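Local coordinates for mitochondrial RNA-binding protein 2 (Trypanosoma brucei, PDB 2GIA), which binds guide RNA together with its partner MRP1 and is thought to act as a matchmaker between RNAs in mitochondrial RNA editing, at residues W51-I56 and Q78-L82; Y101-F105 and V116-S120. All blocks are in the same frame, centred on the assembly; numbering follows the deposited sequence.

Contact 1: residues W51-I56 and Q78-L82; sequences WNDEDI and QARML
Two hydrogen bonds join Asn52 to Gln78 and Asp53 to Leu82, each pairing a side-chain oxygen with a backbone N-H. The amide of Gln78 supplies the first acceptor: Asn52 N gives its hydrogen to Gln78 OE1 at 2.6 Å, in the carbonyl plane and on a lone pair, with a nearly straight N-H...O angle of 163°. Gln78 can deliver its amide there because CG is anti to its own backbone N and the chain runs on extended. The second bond has its acceptor on the other segment, Leu82 N to Asp53 OD1 at 2.6 Å, and meets the carboxylate from above, 39° out of its plane. Gln78 NE2 lies 3.0 Å from the same Asp53 OD1.

Apolar packing brackets the polar centre. The Trp51 indole receives Leu82 CD2 over one face, a CH-pi contact 3.7 Å from the centroid of the five-membered ring and 9° off its normal, while the amide carbon Gln78 CD approaches Trp51 CE3 obliquely. Beyond Asp53, Ile56 CD1 presses on Met81 CG at 3.5 Å, tight for two carbons, and Ile56 CG2 rests near the carbonyl oxygens of Gln78 and Ala79.

Residues 51-56 belong to the connection between strands 45-50 and 60-67. Residues 78-82 carry the end of strand 70-78 into the loop before strand 89-97, so the contact ties together two loops of one antiparallel sheet; Gln78 also pairs through its backbone with Gly59.

Contact 2: residues Y101-F105 and V116-S120; sequences YTARF and VEVHS
Val116 and Val118, on either side of Glu117 in sequence, press their methyl groups against Tyr101 and Phe105 of the helix. Val116 CG1 sits over the middle of the Phe105 face, 3.9 Å from the ring centroid and 3° off the normal, a CH-pi contact. With chi1 at 54°, Val116 places CG1 between its backbone N and carbonyl carbon, which leaves CG2 anti to the N and directed at the helix, where it meets Arg104 CB at 3.6 Å. The two branches of Val116 thus rest on different parts of the helix surface, an aromatic face and the root of an arginine whose extended chain leads away from the strand.

Val118 is the second bump, fitted into the corner where the two rings meet it. Its CG2 reaches the edge of Phe105, 4.0 Å from CE2, and also lies over one face of Tyr101, offset toward the rim. Its CG1 lies against the phenol end of Tyr101, 3.8 Å from CZ. The Tyr101 side chain slants across the strand, with CE1 3.4 Å from Glu117 O. Tyr101 O also lies at the edge of the Phe105 ring, in its plane, and accepts the Phe105 backbone N-H at 3.0 Å.

Helix 101-105 and strand 116-119 run 146° apart in direction, with short axes 8.9 Å from each other. Strand 116-119 is the outermost member of its sheet within this chain, paired with strand 123-129. Phe105 reaches further inward to Phe127, Leu97 and Leu180 of helix 170-187, while Arg104 packs on His130 of the MRP1 chain.

Overall arrangement
The two contacts lie on opposite sides of the chain's centre, their own centres 30 Å apart and their nearest atoms about 20 Å apart, and they share no secondary-structure element. Contact 1 is a surface contact between loops, held by backbone N-H groups bonded to side-chain oxygens. Contact 2 is partly buried and packs a helix on a strand through methyl groups and aromatic rings. Contact 1 joins loops of the sheet running from strand 45-50 to strand 89-97, contact 2 the edge strand of the sheet running from 116-119 to 160-168; two such four-stranded antiparallel sheets with helices are consistent with a Whirly-type fold. Contact 2 alone is touched by MRP1.

Contact 1: residues W51-I56 and Q78-L82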
# COMPACT_ATOMS: atom_id res chain seq x y z
N TRP D 51 -29.44 5.80 0.31
CA TRP D 51 -30.83 5.55 -0.04
C TRP D 51 -31.77 5.93 1.10
O TRP D 51 -31.40 5.89 2.27
CB TRP D 51 -31.05 4.07 -0.32
CG TRP D 51 -30.35 3.50 -1.50
CD1 TRP D 51 -29.83 2.25 -1.60
CD2 TRP D 51 -30.18 4.11 -2.78
NE1 TRP D 51 -29.36 2.03 -2.87
CE2 TRP D 51 -29.56 3.16 -3.62
CE3 TRP D 51 -30.50 5.37 -3.30
CZ2 TRP D 51 -29.25 3.42 -4.95
CZ3 TRP D 51 -30.20 5.63 -4.63
CH2 TRP D 51 -29.58 4.66 -5.44
N ASN D 52 -33.00 6.27 0.74
CA ASN D 52 -34.00 6.62 1.72
C ASN D 52 -35.37 6.42 1.10
O ASN D 52 -35.88 7.32 0.45
CB ASN D 52 -33.84 8.07 2.16
CG ASN D 52 -34.87 8.47 3.21
OD1 ASN D 52 -34.99 7.82 4.25
ND2 ASN D 52 -35.61 9.53 2.94
N ASP D 53 -35.94 5.22 1.26
CA ASP D 53 -37.27 4.94 0.70
C ASP D 53 -38.28 5.77 1.49
O ASP D 53 -39.19 6.36 0.90
CB ASP D 53 -37.63 3.46 0.84
CG ASP D 53 -36.72 2.55 0.04
OD1 ASP D 53 -36.34 2.89 -1.10
OD2 ASP D 53 -36.38 1.47 0.57
N GLU D 54 -38.10 5.81 2.81
CA GLU D 54 -38.98 6.56 3.68
C GLU D 54 -39.30 7.88 2.99
O GLU D 54 -40.45 8.32 2.97
CB GLU D 54 -38.30 6.81 5.03
CG GLU D 54 -39.24 7.33 6.10
CD GLU D 54 -40.34 6.32 6.42
OE1 GLU D 54 -40.00 5.22 6.91
OE2 GLU D 54 -41.53 6.63 6.19
N ASP D 55 -38.28 8.47 2.37
CA ASP D 55 -38.42 9.75 1.68
C ASP D 55 -37.45 9.80 0.48
O ASP D 55 -36.33 10.28 0.60
CB ASP D 55 -38.10 10.88 2.67
CG ASP D 55 -38.52 12.23 2.16
OD1 ASP D 55 -38.68 12.38 0.94
OD2 ASP D 55 -38.66 13.15 3.00
N ILE D 56 -37.91 9.28 -0.66
CA ILE D 56 -37.13 9.22 -1.90
C ILE D 56 -36.45 10.53 -2.30
O ILE D 56 -35.40 10.52 -2.96
CB ILE D 56 -38.03 8.81 -3.09
CG1 ILE D 56 -38.89 7.62 -2.70
CG2 ILE D 56 -37.17 8.45 -4.28
CD1 ILE D 56 -40.03 7.33 -3.69
N GLN D 78 -32.19 9.56 -5.71
CA GLN D 78 -32.87 8.27 -5.69
C GLN D 78 -34.07 8.41 -6.63
O GLN D 78 -34.76 9.42 -6.56
CB GLN D 78 -33.34 7.94 -4.28
CG GLN D 78 -33.95 6.54 -4.13
CD GLN D 78 -33.99 6.07 -2.69
OE1 GLN D 78 -33.54 6.79 -1.79
NE2 GLN D 78 -34.51 4.87 -2.46
N ALA D 79 -34.29 7.43 -7.51
CA ALA D 79 -35.40 7.48 -8.45
C ALA D 79 -36.69 6.94 -7.84
O ALA D 79 -37.65 7.69 -7.62
CB ALA D 79 -35.07 6.69 -9.71
N ARG D 80 -36.71 5.65 -7.57
CA ARG D 80 -37.87 5.01 -6.97
C ARG D 80 -37.40 4.25 -5.74
O ARG D 80 -36.21 4.02 -5.57
CB ARG D 80 -38.53 4.04 -7.96
CG ARG D 80 -37.59 2.95 -8.48
CD ARG D 80 -37.07 3.30 -9.86
NE ARG D 80 -38.04 3.02 -10.91
CZ ARG D 80 -37.84 3.29 -12.20
NH1 ARG D 80 -36.69 3.84 -12.59
NH2 ARG D 80 -38.77 3.00 -13.10
N MET D 81 -38.34 3.86 -4.87
CA MET D 81 -37.97 3.13 -3.67
C MET D 81 -37.32 1.81 -4.06
O MET D 81 -37.57 1.29 -5.15
CB MET D 81 -39.21 2.91 -2.79
CG MET D 81 -39.74 4.22 -2.20
SD MET D 81 -41.28 4.13 -1.27
CE MET D 81 -42.48 4.52 -2.57
N LEU D 82 -36.48 1.27 -3.18
CA LEU D 82 -35.78 0.02 -3.48
C LEU D 82 -36.71 -1.16 -3.72
O LEU D 82 -36.32 -2.17 -4.33
CB LEU D 82 -34.81 -0.30 -2.33
CG LEU D 82 -33.79 0.80 -2.02
CD1 LEU D 82 -32.84 0.30 -0.95
CD2 LEU D 82 -33.03 1.20 -3.29

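Contact 2: residues Y101-F105 and V116-S120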
# COMPACT_ATOMS: atom_id res chain seq x y z
N TYR D 101 -6.05 18.02 -8.22
CA TYR D 101 -6.82 18.02 -6.98
C TYR D 101 -6.62 16.76 -6.10
O TYR D 101 -7.00 16.76 -4.95
CB TYR D 101 -8.31 18.11 -7.28
CG TYR D 101 -8.79 19.50 -7.58
CD1 TYR D 101 -8.77 20.49 -6.59
CD2 TYR D 101 -9.21 19.85 -8.87
CE1 TYR D 101 -9.14 21.81 -6.87
CE2 TYR D 101 -9.60 21.18 -9.16
CZ TYR D 101 -9.55 22.15 -8.16
OH TYR D 101 -9.90 23.46 -8.42
N THR D 102 -6.03 15.70 -6.63
CA THR D 102 -5.93 14.49 -5.81
C THR D 102 -5.20 14.71 -4.51
O THR D 102 -5.72 14.38 -3.41
CB THR D 102 -5.28 13.37 -6.60
OG1 THR D 102 -6.02 13.22 -7.82
CG2 THR D 102 -5.32 12.01 -5.80
N ALA D 103 -4.01 15.27 -4.60
CA ALA D 103 -3.22 15.53 -3.42
C ALA D 103 -3.90 16.53 -2.48
O ALA D 103 -3.69 16.45 -1.27
CB ALA D 103 -1.80 16.04 -3.83
N ARG D 104 -4.72 17.46 -3.00
CA ARG D 104 -5.41 18.44 -2.11
C ARG D 104 -6.52 17.79 -1.31
O ARG D 104 -6.74 18.16 -0.16
CB ARG D 104 -6.00 19.62 -2.91
CG ARG D 104 -4.87 20.50 -3.52
CD ARG D 104 -5.45 21.68 -4.30
NE ARG D 104 -4.41 22.51 -4.89
CZ ARG D 104 -3.87 23.59 -4.31
NH1 ARG D 104 -4.28 24.02 -3.11
NH2 ARG D 104 -2.94 24.27 -4.96
N PHE D 105 -7.24 16.85 -1.92
CA PHE D 105 -8.26 16.10 -1.20
C PHE D 105 -7.55 15.19 -0.19
O PHE D 105 -7.99 15.08 0.95
CB PHE D 105 -9.08 15.24 -2.16
CG PHE D 105 -10.30 15.98 -2.72
CD1 PHE D 105 -11.56 15.74 -2.19
CD2 PHE D 105 -10.16 16.90 -3.74
CE1 PHE D 105 -12.70 16.44 -2.68
CE2 PHE D 105 -11.28 17.61 -4.25
CZ PHE D 105 -12.53 17.38 -3.72
N VAL D 116 -10.41 21.99 1.04
CA VAL D 116 -9.98 22.04 -0.35
C VAL D 116 -11.19 22.60 -1.09
O VAL D 116 -12.31 22.15 -0.89
CB VAL D 116 -9.61 20.64 -0.96
CG1 VAL D 116 -10.74 19.61 -0.77
CG2 VAL D 116 -9.33 20.80 -2.44
N GLU D 117 -10.95 23.60 -1.94
CA GLU D 117 -12.00 24.24 -2.73
C GLU D 117 -11.83 23.95 -4.20
O GLU D 117 -10.72 23.99 -4.72
CB GLU D 117 -11.96 25.76 -2.55
CG GLU D 117 -12.43 26.23 -1.19
CD GLU D 117 -12.52 27.74 -1.13
OE1 GLU D 117 -12.98 28.33 -2.12
OE2 GLU D 117 -12.15 28.33 -0.09
N VAL D 118 -12.93 23.64 -4.88
CA VAL D 118 -12.90 23.38 -6.31
C VAL D 118 -13.77 24.48 -6.93
O VAL D 118 -14.92 24.66 -6.53
CB VAL D 118 -13.55 22.01 -6.64
CG1 VAL D 118 -13.36 21.70 -8.11
CG2 VAL D 118 -12.96 20.91 -5.74
N HIS D 119 -13.22 25.23 -7.89
CA HIS D 119 -13.94 26.32 -8.57
C HIS D 119 -13.86 26.18 -10.08
O HIS D 119 -12.78 26.07 -10.64
CB HIS D 119 -13.37 27.70 -8.19
CG HIS D 119 -13.48 28.03 -6.74
ND1 HIS D 119 -14.68 28.31 -6.12
CD2 HIS D 119 -12.54 28.10 -5.77
CE1 HIS D 119 -14.47 28.55 -4.84
NE2 HIS D 119 -13.18 28.42 -4.60
N SER D 120 -15.03 26.21 -10.71
CA SER D 120 -15.18 26.12 -12.16
C SER D 120 -16.40 26.95 -12.54
O SER D 120 -17.07 27.50 -11.67
CB SER D 120 -15.41 24.67 -12.60
OG SER D 120 -14.17 23.98 -12.65